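Local structure of glycosylation Associate Protein 1 (Streptococcus agalactiae serotype V, 6OYC) at residues S71-S75 / V76-I80. The protein probably supports the glycosylation and accessory Sec export of serine-rich adhesins as part of the Gap123 complex, with a GT-B-like fold and a likely lectin role. Numbering follows the deposited sequence.
Sequences SGYYS and VFDDI
Y74 and S75 both swing their side chains to a trans first torsion, chi1 167° and 160°, which carries the phenol of the one and the hydroxyl of the other forward along the strand to D79 and D78 in the first turn of helix 76-80. The result is a worked example of how a strand end can start a helix. S75 sits at the N-cap, and its OG accepts a nearly straight bond of 3.0 Å from D78 N. The same hydroxyl donates to a water at 2.8 Å from OG, and that water in turn accepts from F77 N, so a second amide of the first turn is satisfied. The carbonyl of S75 is engaged as well: D79 N binds S75 O at 3.0 Å and closes the first helical turn. D78 folds back beside S75, its CB 3.6 Å from S75 CB, while its OD2 lies at the edge of the Y73 ring, in the ring plane, and also forms a salt bridge with R151. On Y74 the phenol donates from OH to D79 OD2 at 2.7 Å, through the anti lone pair, with ring and carboxylate planes 81° apart. K215 of helix 208-223 pairs with the same OD2, so that oxygen is gripped by two partners, which probably stabilises its negative charge. Nearer the backbone, Y74 CE2 rests against V76 CG2 at 3.8 Å, and the Y74 ring also meets that of Y219. Backbone bonds to L50 and V52 tie strand 73-75 to strand 48-52 as the outermost member of a seven-stranded parallel sheet. The local motif is a serine N-cap; a short helix leaving the C-terminal end of this edge strand is consistent with the Rossmann-like half of a GT-B-type fold.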
loop_
_atom_site.group_PDB
_atom_site.type_symbol
_atom_site.label_atom_id
_atom_site.label_comp_id
_atom_site.label_asym_id
_atom_site.label_seq_id
_atom_site.Cartn_x
_atom_site.Cartn_y
_atom_site.Cartn_z
ATOM N N SER A 71 -0.500 15.718 -8.368
ATOM C CA SER A 71 -1.782 16.093 -7.790
ATOM C C SER A 71 -1.696 17.208 -6.760
ATOM O O SER A 71 -2.741 17.758 -6.399
ATOM C CB SER A 71 -2.461 14.873 -7.165
ATOM O OG SER A 71 -3.330 14.263 -8.107
ATOM N N GLY A 72 -0.504 17.581 -6.295
ATOM C CA GLY A 72 -0.438 18.685 -5.349
ATOM C C GLY A 72 -0.511 18.197 -3.910
ATOM O O GLY A 72 -1.389 17.397 -3.554
ATOM N N TYR A 73 0.415 18.651 -3.068
ATOM C CA TYR A 73 0.430 18.160 -1.703
ATOM C C TYR A 73 1.064 19.194 -0.802
ATOM O O TYR A 73 1.870 20.028 -1.236
ATOM C CB TYR A 73 1.189 16.834 -1.569
ATOM C CG TYR A 73 2.677 16.951 -1.819
ATOM C CD1 TYR A 73 3.195 16.871 -3.117
ATOM C CD2 TYR A 73 3.570 17.155 -0.772
ATOM C CE1 TYR A 73 4.563 16.977 -3.359
ATOM C CE2 TYR A 73 4.943 17.253 -1.005
ATOM C CZ TYR A 73 5.430 17.159 -2.302
ATOM O OH TYR A 73 6.785 17.267 -2.534
ATOM N N TYR A 74 0.687 19.105 0.470
ATOM C CA TYR A 74 1.318 19.826 1.561
ATOM C C TYR A 74 1.810 18.793 2.570
ATOM O O TYR A 74 1.057 17.895 2.964
ATOM C CB TYR A 74 0.342 20.821 2.222
ATOM C CG TYR A 74 0.849 21.349 3.541
ATOM C CD1 TYR A 74 1.719 22.437 3.592
ATOM C CD2 TYR A 74 0.484 20.736 4.741
ATOM C CE1 TYR A 74 2.192 22.914 4.817
ATOM C CE2 TYR A 74 0.948 21.197 5.946
ATOM C CZ TYR A 74 1.802 22.286 5.981
ATOM O OH TYR A 74 2.268 22.725 7.197
ATOM N N SER A 75 3.066 18.913 2.973
ATOM C CA SER A 75 3.677 17.991 3.921
ATOM C C SER A 75 4.076 18.769 5.163
ATOM O O SER A 75 4.924 19.663 5.096
ATOM C CB SER A 75 4.893 17.283 3.316
ATOM O OG SER A 75 5.720 16.777 4.346
ATOM N N VAL A 76 3.460 18.426 6.290
ATOM C CA VAL A 76 3.801 19.058 7.559
ATOM C C VAL A 76 5.317 19.043 7.775
ATOM O O VAL A 76 5.928 20.058 8.132
ATOM C CB VAL A 76 3.050 18.360 8.708
ATOM C CG1 VAL A 76 3.680 18.675 10.029
ATOM C CG2 VAL A 76 1.581 18.721 8.703
ATOM N N PHE A 77 5.950 17.894 7.551
ATOM C CA PHE A 77 7.377 17.788 7.855
ATOM C C PHE A 77 8.228 18.561 6.860
ATOM O O PHE A 77 9.256 19.120 7.243
ATOM C CB PHE A 77 7.812 16.320 7.916
ATOM C CG PHE A 77 7.568 15.695 9.263
ATOM C CD1 PHE A 77 6.274 15.335 9.644
ATOM C CD2 PHE A 77 8.615 15.512 10.160
ATOM C CE1 PHE A 77 6.032 14.764 10.874
ATOM C CE2 PHE A 77 8.380 14.942 11.399
ATOM C CZ PHE A 77 7.082 14.576 11.763
ATOM N N ASP A 78 7.828 18.596 5.582
ATOM C CA ASP A 78 8.478 19.477 4.610
ATOM C C ASP A 78 8.476 20.928 5.099
ATOM O O ASP A 78 9.490 21.633 5.021
ATOM C CB ASP A 78 7.770 19.370 3.254
ATOM C CG ASP A 78 8.242 18.173 2.415
ATOM O OD1 ASP A 78 8.798 17.188 2.950
ATOM O OD2 ASP A 78 8.037 18.222 1.194
ATOM N N ASP A 79 7.330 21.385 5.599
ATOM C CA ASP A 79 7.198 22.725 6.171
ATOM C C ASP A 79 8.146 22.916 7.355
ATOM O O ASP A 79 8.960 23.844 7.381
ATOM C CB ASP A 79 5.739 22.908 6.595
ATOM C CG ASP A 79 5.411 24.319 7.058
ATOM O OD1 ASP A 79 6.321 25.138 7.284
ATOM O OD2 ASP A 79 4.203 24.594 7.209
ATOM N N ILE A 80 8.040 22.042 8.353
ATOM C CA ILE A 80 8.948 22.083 9.495
ATOM C C ILE A 80 10.396 22.168 9.034
ATOM O O ILE A 80 11.154 23.043 9.466
ATOM C CB ILE A 80 8.725 20.853 10.384
ATOM C CG1 ILE A 80 7.305 20.872 10.936
ATOM C CG2 ILE A 80 9.779 20.778 11.490
ATOM C CD1 ILE A 80 6.983 19.653 11.755
HETATM O O HOH W 1 4.429 15.327 6.312
#